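Side-chain contacts in cyclase (Uncultured organism, PDB 5IBZ), which belongs to the putative cyclase family, probably has an arylformamidase-like activity, and binds acetylphosphate in a pocket in the crystal: residues Leu17-Lys22 with Trp236-Arg241; Asp115-Gly120 with Ser125-Val130; Asn270-Arg273 with Tyr278-Glu281. All coordinates share one frame; numbering follows the deposited sequence.

Contact 3 is the innermost of the three; contacts 2 and 3 both reach the bound acetylphosphate, and contact 1 lies farther out. The centres of contacts 2 and 3 are about 9 Å apart, and His119 comes to the ligand from the turn of contact 2, Glu281 from the strand of contact 3. Their backbones are joined where Asp115 N approaches Ile279 O at 2.7 Å, a probable hydrogen bond between neighbouring strands of the main sheet. Contact 1 has no atoms at the ligand. Its centre is about 12 Å from that of contact 3 and 15 Å from that of contact 2, and Trp20 bridges to contact 3 by placing NE1 2.8 Å from Arg273 O.

Contact 1: residues Leu17-Lys22 with Trp236-Arg241; sequences LNNWGK and WIHEQR
His238, near the C-terminal end of helix 233-239, meets Leu17, Asn19 and Lys22 of an N-terminal loop. The helix closes in a Schellman motif, and the loop is folded by an Asx turn at Asn18 and a type II beta turn from Asn19 to Lys22.

The apolar part is small. The side chains of Leu17 and His238 run antiparallel past one another, with methyl CD1 of Leu17 3.4 Å from ND1 and slightly farther from CG of the His238 imidazole. Leu275 of helix 266-275 touches both, and an aliphatic side chain suits a place lined by an imidazole and Leu275.

The polar part centres on the Asn19 amide, whose plane is 36° from that of the imidazole. Asn19 OD1 lies at the ring edge, near the ring plane, and accepts a weak, strongly bent bond from His238 NE2 (3.4 Å, 123°). A firmer bond reaches Asn19 OD1 from Lys22 NZ at 2.8 Å, with the donor standing above the carbonyl plane. The lysine chain bends at chi3 (-85°) and brings NZ alongside the Asn19 amide, where Tyr34 OH is a further partner. A positive charge this close would probably disfavour a second proton on the histidine.

Water completes the join. Water 1 donates to Asn19 OD1 and to Asn18 O, and is also hydrogen-bonded to His238 NE2 at 3.0 Å. The other end of the amide is used as well: ND2 serves Leu275 O and water 2. At the Schellman turn, Arg241 N bonds to His238 O at 3.1 Å, and water 2 donates to that same carbonyl oxygen at 3.2 Å.

Contact 2: residues Asp115-Gly120 with Ser125-Val130; sequences DALSHG and SLYNGV. With UVW (acetylphosphate), chain F.
Leu117 and Tyr127 run alongside each other in the same direction, joining a type I beta turn (Ala116 to His119) to a loop that contains a G1 beta bulge. Methyl CD1 of Leu117 approaches the phenol ring obliquely, 3.8 Å from Tyr127 CD2. Within its own loop the ring has Asn128 CB centred over one face. Tyrosine suits this buried place because its flat carbon surface can pack while its OH bonds to Asp27.

Leu126 points at the backbone of the turn. With CG beside its own backbone N (chi1 -74°), Leu126 CD2 lies 3.6 Å from both Leu117 O and Ser118 CA. Ser118 takes little part across the contact, and its OG bonds to Leu146 O. In the bulge, Gly129 and Val130 are both set against Leu126. Gly129 holds a positive phi in which there is no room for a beta carbon beside the carbonyl oxygen of Asn128, which is why glycine fits the turn.

No direct hydrogen bond joins the two segments, but water 3 does: it accepts from Tyr127 N at 3.0 Å and donates to Leu117 O at 2.7 Å and to Gly120 O.

On the turn, His119 points away from 125-130. Its ND1 bonds to Ala100 O of the second subunit, leaving NE2 to serve the acetylphosphate, whose O1P lies 2.6 Å from His119 NE2, near the ring plane, with an N-H...O angle of 155°.

Contact 3: residues Asn270-Arg273 with Tyr278-Glu281; sequences NLLR and YIGE. With UVW (acetylphosphate), chain F.
Ile279 packs against Leu271 and Leu272, fastening helix 266-275 to strand 278-281 of the central mixed sheet in an alpha-beta unit with a very short connection. The helix widens into a pi-type turn over 270-273.

The tight part is the meeting of Leu272 and Ile279, the leucine lying roughly perpendicular to the isoleucine. A chi2 of 178° sets CD1 of Ile279 trans to its own CA, the outstretched form that carries the methyl to the fork of Leu272, 3.9 Å from Leu272 CG and 4.1 Å from each of the two leucine methyls. Leu271 is likewise crosswise to the isoleucine but touches it at one point, Leu271 CD1 being 4.1 Å from Ile279 CG1, and packs also on Ile237. Branched aliphatic residues suit this fully buried seam because they fill it without leaving polar atoms to satisfy.

The looser part lies to either end of the strand segment. At Tyr278 the nearest approach is between backbone and methyl, with Leu272 CD2 4.5 Å from Tyr278 CA. Its side chain sets off away from 270-273, meets Phe155 edge to face and bonds through OH to Arg29 O.

At the far end Glu281 does not touch 270-273 but packs on His268, earlier in the same helix, and faces the ligand pocket. Its acid group approaches the phosphate through both oxygens: OE1 of Glu281 is 2.8 Å from O3P of the acetylphosphate, and OE2 of Glu281 is 2.6 Å from O2P.

Contact 1: residues Leu17-Lys22 with Trp236-Arg241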
ATOM      1  N   LEU B  17     -18.323 -27.312  25.254  1.00 30.67           N
ATOM      2  CA  LEU B  17     -18.992 -26.551  24.200  1.00 21.10           C
ATOM      3  C   LEU B  17     -18.121 -26.287  22.980  1.00 16.51           C
ATOM      4  O   LEU B  17     -17.445 -25.261  22.886  1.00 17.80           O
ATOM      5  CB  LEU B  17     -19.483 -25.215  24.764  1.00 20.65           C
ATOM      6  CG  LEU B  17     -20.430 -24.407  23.883  1.00 29.86           C
ATOM      7  CD1 LEU B  17     -21.760 -25.103  23.727  1.00 29.72           C
ATOM      8  CD2 LEU B  17     -20.613 -23.041  24.502  1.00 35.72           C
ATOM      9  N   ASN B  18     -18.163 -27.200  22.024  1.00 14.48           N
ATOM     10  CA  ASN B  18     -17.424 -27.000  20.784  1.00 13.83           C
ATOM     11  C   ASN B  18     -18.059 -27.782  19.645  1.00 13.31           C
ATOM     12  O   ASN B  18     -18.860 -28.718  19.879  1.00 13.55           O
ATOM     13  CB  ASN B  18     -15.953 -27.400  20.947  1.00 14.23           C
ATOM     14  CG  ASN B  18     -15.757 -28.885  21.015  1.00 19.68           C
ATOM     15  OD1 ASN B  18     -15.790 -29.563  19.991  1.00 17.60           O
ATOM     16  ND2 ASN B  18     -15.558 -29.412  22.226  1.00 23.50           N
ATOM     17  N   ASN B  19     -17.731 -27.375  18.425  1.00 12.66           N
ATOM     18  CA  ASN B  19     -18.157 -28.084  17.236  1.00 12.22           C
ATOM     19  C   ASN B  19     -17.032 -28.843  16.528  1.00 12.27           C
ATOM     20  O   ASN B  19     -17.171 -29.203  15.365  1.00 11.89           O
ATOM     21  CB  ASN B  19     -18.796 -27.102  16.249  1.00 11.50           C
ATOM     22  CG  ASN B  19     -20.139 -26.623  16.695  1.00 11.46           C
ATOM     23  OD1 ASN B  19     -20.916 -27.379  17.287  1.00 11.88           O
ATOM     24  ND2 ASN B  19     -20.446 -25.357  16.391  1.00 11.05           N
ATOM     25  N   TRP B  20     -15.928 -29.109  17.213  1.00 12.81           N
ATOM     26  CA  TRP B  20     -14.852 -29.865  16.588  1.00 12.97           C
ATOM     27  C   TRP B  20     -15.359 -31.250  16.202  1.00 14.05           C
ATOM     28  O   TRP B  20     -16.013 -31.919  16.998  1.00 14.82           O
ATOM     29  CB  TRP B  20     -13.649 -29.990  17.515  1.00 15.28           C
ATOM     30  CG  TRP B  20     -12.932 -28.691  17.785  1.00 13.58           C
ATOM     31  CD1 TRP B  20     -13.434 -27.411  17.681  1.00 13.09           C
ATOM     32  CD2 TRP B  20     -11.574 -28.555  18.199  1.00 14.09           C
ATOM     33  NE1 TRP B  20     -12.459 -26.497  18.025  1.00 13.25           N
ATOM     34  CE2 TRP B  20     -11.308 -27.177  18.344  1.00 13.86           C
ATOM     35  CE3 TRP B  20     -10.555 -29.468  18.468  1.00 14.76           C
ATOM     36  CZ2 TRP B  20     -10.051 -26.700  18.741  1.00 14.30           C
ATOM     37  CZ3 TRP B  20      -9.320 -28.993  18.863  1.00 15.20           C
ATOM     38  CH2 TRP B  20      -9.076 -27.630  18.996  1.00 14.96           C
ATOM     39  N   GLY B  21     -15.069 -31.651  14.966  1.00 13.28           N
ATOM     40  CA  GLY B  21     -15.519 -32.915  14.438  1.00 13.00           C
ATOM     41  C   GLY B  21     -16.970 -32.984  13.969  1.00 14.30           C
ATOM     42  O   GLY B  21     -17.356 -33.984  13.360  1.00 14.07           O
ATOM     43  N   LYS B  22     -17.774 -31.964  14.251  1.00 14.25           N
ATOM     44  CA  LYS B  22     -19.197 -31.990  13.871  1.00 11.92           C
ATOM     45  C   LYS B  22     -19.370 -32.221  12.380  1.00 14.99           C
ATOM     46  O   LYS B  22     -20.312 -32.902  11.937  1.00 15.41           O
ATOM     47  CB  LYS B  22     -19.896 -30.678  14.263  1.00 11.58           C
ATOM     48  CG  LYS B  22     -21.366 -30.610  13.838  1.00 11.30           C
ATOM     49  CD  LYS B  22     -22.094 -29.451  14.495  1.00 14.46           C
ATOM     50  CE  LYS B  22     -22.606 -29.829  15.874  1.00 21.72           C
ATOM     51  NZ  LYS B  22     -23.247 -28.663  16.590  1.00 28.20           N
ATOM     52  N   TRP B 236     -26.056 -19.879  23.549  1.00 10.22           N
ATOM     53  CA  TRP B 236     -27.251 -19.602  22.742  1.00  9.46           C
ATOM     54  C   TRP B 236     -26.922 -19.612  21.244  1.00  9.73           C
ATOM     55  O   TRP B 236     -27.646 -20.202  20.443  1.00 11.25           O
ATOM     56  CB  TRP B 236     -27.857 -18.266  23.164  1.00  9.46           C
ATOM     57  CG  TRP B 236     -29.101 -17.877  22.451  1.00 10.16           C
ATOM     58  CD1 TRP B 236     -30.373 -18.349  22.670  1.00 13.68           C
ATOM     59  CD2 TRP B 236     -29.201 -16.922  21.399  1.00  9.75           C
ATOM     60  NE1 TRP B 236     -31.255 -17.720  21.823  1.00 14.78           N
ATOM     61  CE2 TRP B 236     -30.555 -16.847  21.029  1.00 10.76           C
ATOM     62  CE3 TRP B 236     -28.272 -16.112  20.737  1.00 12.61           C
ATOM     63  CZ2 TRP B 236     -31.002 -15.998  20.023  1.00 14.15           C
ATOM     64  CZ3 TRP B 236     -28.721 -15.275  19.736  1.00 15.42           C
ATOM     65  CH2 TRP B 236     -30.067 -15.224  19.390  1.00 14.66           C
ATOM     66  N   ILE B 237     -25.836 -18.953  20.873  1.00  9.95           N
ATOM     67  CA  ILE B 237     -25.385 -18.953  19.490  1.00  8.90           C
ATOM     68  C   ILE B 237     -25.171 -20.376  19.004  1.00  9.75           C
ATOM     69  O   ILE B 237     -25.540 -20.723  17.877  1.00  9.89           O
ATOM     70  CB  ILE B 237     -24.090 -18.106  19.352  1.00  8.85           C
ATOM     71  CG1 ILE B 237     -24.440 -16.623  19.486  1.00  9.57           C
ATOM     72  CG2 ILE B 237     -23.440 -18.357  18.010  1.00  9.42           C
ATOM     73  CD1 ILE B 237     -23.261 -15.718  19.780  1.00 10.13           C
ATOM     74  N   HIS B 238     -24.571 -21.208  19.851  1.00  9.77           N
ATOM     75  CA  HIS B 238     -24.411 -22.632  19.547  1.00  9.27           C
ATOM     76  C   HIS B 238     -25.743 -23.367  19.361  1.00 12.28           C
ATOM     77  O   HIS B 238     -25.917 -24.079  18.361  1.00 12.52           O
ATOM     78  CB  HIS B 238     -23.601 -23.327  20.648  1.00 11.56           C
ATOM     79  CG  HIS B 238     -23.480 -24.811  20.464  1.00 11.33           C
ATOM     80  ND1 HIS B 238     -24.044 -25.717  21.337  1.00 14.11           N
ATOM     81  CD2 HIS B 238     -22.853 -25.549  19.514  1.00 15.57           C
ATOM     82  CE1 HIS B 238     -23.774 -26.947  20.925  1.00 11.16           C
ATOM     83  NE2 HIS B 238     -23.043 -26.872  19.830  1.00 17.06           N
ATOM     84  N   GLU B 239     -26.641 -23.182  20.332  0.54  9.57           N
ATOM     85  CA  GLU B 239     -27.968 -23.797  20.337  0.54 12.46           C
ATOM     86  C   GLU B 239     -28.701 -23.563  19.041  0.54 11.03           C
ATOM     87  O   GLU B 239     -29.302 -24.484  18.478  0.54 11.40           O
ATOM     88  CB  GLU B 239     -28.816 -23.230  21.486  0.54 13.69           C
ATOM     89  CG  GLU B 239     -28.418 -23.722  22.844  0.54 18.57           C
ATOM     90  CD  GLU B 239     -29.021 -22.916  23.972  0.54 11.87           C
ATOM     91  OE1 GLU B 239     -28.257 -22.551  24.896  0.54 11.86           O
ATOM     92  OE2 GLU B 239     -30.260 -22.692  23.960  0.54 13.70           O
ATOM     93  N   GLN B 240     -28.640 -22.312  18.595  1.00 11.39           N
ATOM     94  CA  GLN B 240     -29.429 -21.810  17.476  1.00 11.10           C
ATOM     95  C   GLN B 240     -28.829 -22.165  16.112  1.00  9.01           C
ATOM     96  O   GLN B 240     -29.452 -21.917  15.077  1.00  9.53           O
ATOM     97  CB  GLN B 240     -29.593 -20.291  17.595  1.00 10.94           C
ATOM     98  CG  GLN B 240     -30.426 -19.845  18.803  1.00 12.44           C
ATOM     99  CD  GLN B 240     -31.861 -20.322  18.723  1.00 18.34           C
ATOM    100  OE1 GLN B 240     -32.468 -20.315  17.655  1.00 15.97           O
ATOM    101  NE2 GLN B 240     -32.414 -20.740  19.849  1.00 20.75           N
ATOM    102  N   ARG B 241     -27.647 -22.766  16.106  1.00  8.70           N
ATOM    103  CA  ARG B 241     -27.001 -23.237  14.883  1.00  9.13           C
ATOM    104  C   ARG B 241     -26.857 -22.089  13.883  1.00  9.02           C
ATOM    105  O   ARG B 241     -27.039 -22.252  12.677  1.00 10.65           O
ATOM    106  CB  ARG B 241     -27.759 -24.437  14.299  1.00  9.85           C
ATOM    107  CG  ARG B 241     -27.579 -25.686  15.157  1.00 13.14           C
ATOM    108  CD  ARG B 241     -28.253 -26.911  14.529  1.00 12.87           C
ATOM    109  NE  ARG B 241     -29.692 -26.916  14.752  1.00 17.17           N
ATOM    110  CZ  ARG B 241     -30.542 -27.792  14.208  1.00 21.21           C
ATOM    111  NH1 ARG B 241     -30.113 -28.712  13.355  1.00 22.07           N
ATOM    112  NH2 ARG B 241     -31.838 -27.724  14.499  1.00 20.35           N
TER
HETATM  113  O   HOH W   1     -21.602 -29.418  19.062  1.00 23.97           O
HETATM  114  O   HOH W   2     -23.291 -24.350  16.602  1.00 11.75           O

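Contact 2: residues Asp115-Gly120 with Ser125-Val130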
ATOM      1  N   ASP B 115     -14.607 -11.879   9.798  1.00  7.25           N
ATOM      2  CA  ASP B 115     -13.373 -12.465  10.303  1.00  7.04           C
ATOM      3  C   ASP B 115     -13.439 -13.949  10.079  1.00  7.48           C
ATOM      4  O   ASP B 115     -14.424 -14.591  10.444  1.00  8.14           O
ATOM      5  CB  ASP B 115     -13.194 -12.154  11.776  1.00 10.53           C
ATOM      6  CG  ASP B 115     -13.157 -10.657  12.042  1.00 13.95           C
ATOM      7  OD1 ASP B 115     -12.797  -9.888  11.119  1.00 14.58           O
ATOM      8  OD2 ASP B 115     -13.515 -10.251  13.170  1.00 20.33           O
ATOM      9  N   ALA B 116     -12.416 -14.500   9.433  1.00  7.77           N
ATOM     10  CA  ALA B 116     -12.328 -15.949   9.208  1.00  9.12           C
ATOM     11  C   ALA B 116     -12.009 -16.683  10.493  1.00  8.14           C
ATOM     12  O   ALA B 116     -11.620 -16.076  11.494  1.00  9.04           O
ATOM     13  CB  ALA B 116     -11.271 -16.252   8.176  1.00  9.49           C
ATOM     14  N   LEU B 117     -12.136 -18.002  10.451  1.00  7.36           N
ATOM     15  CA  LEU B 117     -11.808 -18.804  11.629  1.00  7.53           C
ATOM     16  C   LEU B 117     -10.293 -18.801  11.892  1.00  9.13           C
ATOM     17  O   LEU B 117      -9.844 -19.188  12.966  1.00 11.70           O
ATOM     18  CB  LEU B 117     -12.327 -20.230  11.456  1.00  9.99           C
ATOM     19  CG  LEU B 117     -13.806 -20.326  11.118  1.00  8.86           C
ATOM     20  CD1 LEU B 117     -14.212 -21.788  11.051  1.00  8.69           C
ATOM     21  CD2 LEU B 117     -14.689 -19.560  12.116  1.00  8.56           C
ATOM     22  N   SER B 118      -9.510 -18.381  10.903  1.00  7.67           N
ATOM     23  CA  SER B 118      -8.070 -18.194  11.080  1.00  8.44           C
ATOM     24  C   SER B 118      -7.709 -16.875  11.756  1.00  9.01           C
ATOM     25  O   SER B 118      -6.539 -16.606  11.993  1.00  9.47           O
ATOM     26  CB  SER B 118      -7.364 -18.275   9.723  1.00  7.86           C
ATOM     27  OG  SER B 118      -8.054 -17.503   8.744  1.00  7.61           O
ATOM     28  N   HIS B 119      -8.696 -16.025  12.048  1.00  9.89           N
ATOM     29  CA  HIS B 119      -8.417 -14.709  12.633  1.00 10.49           C
ATOM     30  C   HIS B 119      -8.120 -14.738  14.137  1.00 10.01           C
ATOM     31  O   HIS B 119      -7.417 -13.861  14.630  1.00 11.33           O
ATOM     32  CB  HIS B 119      -9.595 -13.748  12.379  1.00  9.49           C
ATOM     33  CG  HIS B 119      -9.473 -12.428  13.072  1.00 10.99           C
ATOM     34  ND1 HIS B 119      -8.417 -11.567  12.858  1.00 15.66           N
ATOM     35  CD2 HIS B 119     -10.277 -11.815  13.973  1.00 11.09           C
ATOM     36  CE1 HIS B 119      -8.574 -10.486  13.601  1.00 13.50           C
ATOM     37  NE2 HIS B 119      -9.697 -10.613  14.288  1.00 14.30           N
ATOM     38  N   GLY B 120      -8.677 -15.703  14.874  1.00  8.65           N
ATOM     39  CA  GLY B 120      -8.564 -15.684  16.324  1.00  8.29           C
ATOM     40  C   GLY B 120      -8.731 -17.047  16.953  1.00  8.60           C
ATOM     41  O   GLY B 120      -9.473 -17.885  16.450  1.00 10.11           O
ATOM     42  N   SER B 125      -3.944 -24.071  19.199  1.00 12.06           N
ATOM     43  CA  SER B 125      -4.808 -24.653  18.180  1.00 11.36           C
ATOM     44  C   SER B 125      -5.974 -23.748  17.842  1.00 11.51           C
ATOM     45  O   SER B 125      -6.527 -23.075  18.707  1.00 13.20           O
ATOM     46  CB  SER B 125      -5.369 -26.008  18.630  1.00 14.63           C
ATOM     47  OG  SER B 125      -4.338 -26.946  18.903  1.00 20.43           O
ATOM     48  N   LEU B 126      -6.330 -23.773  16.561  1.00  9.85           N
ATOM     49  CA  LEU B 126      -7.488 -23.067  16.039  1.00  9.41           C
ATOM     50  C   LEU B 126      -8.665 -24.036  15.910  1.00  9.75           C
ATOM     51  O   LEU B 126      -8.567 -25.208  16.304  1.00 10.86           O
ATOM     52  CB  LEU B 126      -7.154 -22.423  14.693  1.00  9.12           C
ATOM     53  CG  LEU B 126      -6.263 -21.180  14.711  1.00  9.07           C
ATOM     54  CD1 LEU B 126      -4.792 -21.520  14.869  1.00 10.45           C
ATOM     55  CD2 LEU B 126      -6.492 -20.424  13.441  1.00  9.23           C
ATOM     56  N   TYR B 127      -9.780 -23.553  15.366  1.00 11.62           N
ATOM     57  CA  TYR B 127     -10.946 -24.402  15.104  1.00 12.23           C
ATOM     58  C   TYR B 127     -10.556 -25.779  14.526  1.00  9.38           C
ATOM     59  O   TYR B 127      -9.709 -25.889  13.649  1.00  9.97           O
ATOM     60  CB  TYR B 127     -11.936 -23.685  14.151  1.00  9.75           C
ATOM     61  CG  TYR B 127     -12.946 -24.661  13.586  1.00  9.67           C
ATOM     62  CD1 TYR B 127     -13.920 -25.229  14.400  1.00  8.94           C
ATOM     63  CD2 TYR B 127     -12.873 -25.076  12.277  1.00 10.88           C
ATOM     64  CE1 TYR B 127     -14.809 -26.177  13.896  1.00  9.63           C
ATOM     65  CE2 TYR B 127     -13.753 -26.019  11.766  1.00  9.94           C
ATOM     66  CZ  TYR B 127     -14.702 -26.569  12.580  1.00  9.85           C
ATOM     67  OH  TYR B 127     -15.544 -27.521  12.064  1.00 11.77           O
ATOM     68  N   ASN B 128     -11.179 -26.821  15.064  1.00  9.51           N
ATOM     69  CA  ASN B 128     -11.028 -28.202  14.602  1.00  9.81           C
ATOM     70  C   ASN B 128      -9.611 -28.741  14.713  1.00 11.39           C
ATOM     71  O   ASN B 128      -9.237 -29.702  14.036  1.00 12.96           O
ATOM     72  CB  ASN B 128     -11.508 -28.360  13.156  1.00 11.68           C
ATOM     73  CG  ASN B 128     -12.255 -29.662  12.933  1.00 12.38           C
ATOM     74  OD1 ASN B 128     -12.639 -30.347  13.878  1.00 12.91           O
ATOM     75  ND2 ASN B 128     -12.440 -30.019  11.679  1.00 11.28           N
ATOM     76  N   GLY B 129      -8.838 -28.142  15.597  1.00 10.25           N
ATOM     77  CA  GLY B 129      -7.516 -28.656  15.894  1.00 10.65           C
ATOM     78  C   GLY B 129      -6.417 -28.209  14.947  1.00 10.57           C
ATOM     79  O   GLY B 129      -5.287 -28.739  14.985  1.00 12.13           O
ATOM     80  N   VAL B 130      -6.733 -27.235  14.105  1.00 12.33           N
ATOM     81  CA  VAL B 130      -5.745 -26.710  13.162  1.00 11.05           C
ATOM     82  C   VAL B 130      -4.604 -26.076  13.955  1.00 12.01           C
ATOM     83  O   VAL B 130      -4.841 -25.271  14.842  1.00 11.35           O
ATOM     84  CB  VAL B 130      -6.378 -25.705  12.204  1.00 10.71           C
ATOM     85  CG1 VAL B 130      -5.319 -24.938  11.421  1.00 11.63           C
ATOM     86  CG2 VAL B 130      -7.331 -26.405  11.269  1.00 12.73           C
TER
HETATM   87  C1  UVW F 401      -9.817  -6.424  18.102  1.00 44.05           C
HETATM   88  O1  UVW F 401      -8.989  -6.182  17.292  1.00 54.91           O
HETATM   89  C1M UVW F 401      -9.628  -5.974  19.549  1.00 43.15           C
HETATM   90  O2  UVW F 401     -10.980  -7.120  17.761  1.00 27.99           O
HETATM   91  P   UVW F 401     -11.236  -7.785  16.280  1.00 20.73           P
HETATM   92  O1P UVW F 401     -10.028  -8.567  15.818  1.00 22.07           O
HETATM   93  O2P UVW F 401     -12.433  -8.694  16.441  1.00 26.99           O
HETATM   94  O3P UVW F 401     -11.546  -6.735  15.245  1.00 27.93           O
HETATM   95  O   HOH W   3     -10.046 -20.599  15.249  1.00 10.68           O

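Contact 3: residues Asn270-Arg273 with Tyr278-Glu281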
ATOM      1  N   ASN B 270     -14.224 -18.360  21.974  1.00 11.13           N
ATOM      2  CA  ASN B 270     -15.252 -19.391  21.939  1.00 11.46           C
ATOM      3  C   ASN B 270     -15.920 -19.452  20.562  1.00  9.49           C
ATOM      4  O   ASN B 270     -16.147 -20.537  20.043  1.00 12.58           O
ATOM      5  CB  ASN B 270     -16.318 -19.155  23.015  1.00 10.90           C
ATOM      6  CG  ASN B 270     -15.814 -19.415  24.435  1.00 19.34           C
ATOM      7  OD1 ASN B 270     -16.295 -18.800  25.382  1.00 27.67           O
ATOM      8  ND2 ASN B 270     -14.879 -20.332  24.588  1.00 27.64           N
ATOM      9  N   LEU B 271     -16.246 -18.302  19.963  1.00  9.36           N
ATOM     10  CA  LEU B 271     -16.915 -18.362  18.670  1.00  9.04           C
ATOM     11  C   LEU B 271     -16.000 -18.884  17.571  1.00  9.42           C
ATOM     12  O   LEU B 271     -16.346 -19.821  16.852  1.00  9.22           O
ATOM     13  CB  LEU B 271     -17.458 -17.001  18.264  1.00 11.72           C
ATOM     14  CG  LEU B 271     -18.633 -16.493  19.099  1.00 11.60           C
ATOM     15  CD1 LEU B 271     -19.141 -15.177  18.501  1.00 10.24           C
ATOM     16  CD2 LEU B 271     -19.763 -17.486  19.246  1.00 13.57           C
ATOM     17  N   LEU B 272     -14.823 -18.285  17.427  1.00  9.81           N
ATOM     18  CA  LEU B 272     -13.956 -18.656  16.305  1.00 10.69           C
ATOM     19  C   LEU B 272     -13.336 -20.036  16.451  1.00 11.15           C
ATOM     20  O   LEU B 272     -13.461 -20.867  15.556  1.00 12.61           O
ATOM     21  CB  LEU B 272     -12.854 -17.615  16.141  1.00  9.01           C
ATOM     22  CG  LEU B 272     -13.392 -16.227  15.737  1.00  8.48           C
ATOM     23  CD1 LEU B 272     -12.279 -15.211  15.825  1.00 12.23           C
ATOM     24  CD2 LEU B 272     -14.033 -16.187  14.364  1.00 10.79           C
ATOM     25  N   ARG B 273     -12.684 -20.281  17.582  1.00  9.02           N
ATOM     26  CA  ARG B 273     -12.026 -21.564  17.807  1.00  8.84           C
ATOM     27  C   ARG B 273     -12.967 -22.699  18.189  1.00 10.48           C
ATOM     28  O   ARG B 273     -12.892 -23.777  17.607  1.00 11.03           O
ATOM     29  CB  ARG B 273     -10.955 -21.429  18.888  1.00 10.54           C
ATOM     30  CG  ARG B 273     -10.300 -22.742  19.249  1.00 13.69           C
ATOM     31  CD  ARG B 273      -9.460 -22.574  20.460  1.00 14.03           C
ATOM     32  NE  ARG B 273      -8.625 -23.721  20.747  1.00 19.16           N
ATOM     33  CZ  ARG B 273      -8.934 -24.717  21.563  1.00 21.80           C
ATOM     34  NH1 ARG B 273     -10.123 -24.766  22.157  1.00 30.74           N
ATOM     35  NH2 ARG B 273      -8.052 -25.693  21.778  1.00 20.29           N
ATOM     36  N   TYR B 278     -18.465 -17.506  12.496  1.00  7.08           N
ATOM     37  CA  TYR B 278     -17.824 -16.326  11.948  1.00  8.01           C
ATOM     38  C   TYR B 278     -18.303 -15.065  12.647  1.00 10.00           C
ATOM     39  O   TYR B 278     -19.428 -14.995  13.145  1.00  7.98           O
ATOM     40  CB  TYR B 278     -18.099 -16.245  10.427  1.00  7.84           C
ATOM     41  CG  TYR B 278     -17.473 -17.413   9.711  1.00  7.60           C
ATOM     42  CD1 TYR B 278     -18.110 -18.649   9.679  1.00 10.44           C
ATOM     43  CD2 TYR B 278     -16.230 -17.313   9.118  1.00  9.14           C
ATOM     44  CE1 TYR B 278     -17.527 -19.740   9.077  1.00  9.22           C
ATOM     45  CE2 TYR B 278     -15.642 -18.392   8.499  1.00  7.91           C
ATOM     46  CZ  TYR B 278     -16.284 -19.620   8.494  1.00  7.33           C
ATOM     47  OH  TYR B 278     -15.699 -20.721   7.875  1.00 10.61           O
ATOM     48  N   ILE B 279     -17.406 -14.083  12.695  1.00  8.52           N
ATOM     49  CA  ILE B 279     -17.668 -12.805  13.331  1.00  6.84           C
ATOM     50  C   ILE B 279     -17.645 -11.682  12.307  1.00  8.28           C
ATOM     51  O   ILE B 279     -16.673 -11.516  11.565  1.00  9.02           O
ATOM     52  CB  ILE B 279     -16.625 -12.519  14.444  1.00  7.17           C
ATOM     53  CG1 ILE B 279     -16.786 -13.522  15.598  1.00  8.33           C
ATOM     54  CG2 ILE B 279     -16.700 -11.079  14.897  1.00  9.95           C
ATOM     55  CD1 ILE B 279     -15.797 -13.370  16.705  1.00 10.06           C
ATOM     56  N   GLY B 280     -18.723 -10.901  12.289  1.00  7.23           N
ATOM     57  CA  GLY B 280     -18.828  -9.734  11.429  1.00  8.44           C
ATOM     58  C   GLY B 280     -18.789  -8.458  12.244  1.00  6.65           C
ATOM     59  O   GLY B 280     -19.394  -8.379  13.318  1.00  8.60           O
ATOM     60  N   GLU B 281     -18.042  -7.465  11.764  1.00  7.16           N
ATOM     61  CA  GLU B 281     -17.846  -6.238  12.529  1.00  7.47           C
ATOM     62  C   GLU B 281     -17.953  -5.014  11.650  1.00  8.35           C
ATOM     63  O   GLU B 281     -17.670  -5.071  10.447  1.00  8.16           O
ATOM     64  CB  GLU B 281     -16.481  -6.241  13.230  1.00  8.81           C
ATOM     65  CG  GLU B 281     -16.396  -7.319  14.306  1.00 10.44           C
ATOM     66  CD  GLU B 281     -14.994  -7.600  14.805  1.00 13.30           C
ATOM     67  OE1 GLU B 281     -14.010  -7.245  14.131  1.00 15.82           O
ATOM     68  OE2 GLU B 281     -14.906  -8.170  15.910  1.00 13.57           O
TER
HETATM   69  C1  UVW F 401      -9.817  -6.424  18.102  1.00 44.05           C
HETATM   70  O1  UVW F 401      -8.989  -6.182  17.292  1.00 54.91           O
HETATM   71  C1M UVW F 401      -9.628  -5.974  19.549  1.00 43.15           C
HETATM   72  O2  UVW F 401     -10.980  -7.120  17.761  1.00 27.99           O
HETATM   73  P   UVW F 401     -11.236  -7.785  16.280  1.00 20.73           P
HETATM   74  O1P UVW F 401     -10.028  -8.567  15.818  1.00 22.07           O
HETATM   75  O2P UVW F 401     -12.433  -8.694  16.441  1.00 26.99           O
HETATM   76  O3P UVW F 401     -11.546  -6.735  15.245  1.00 27.93           O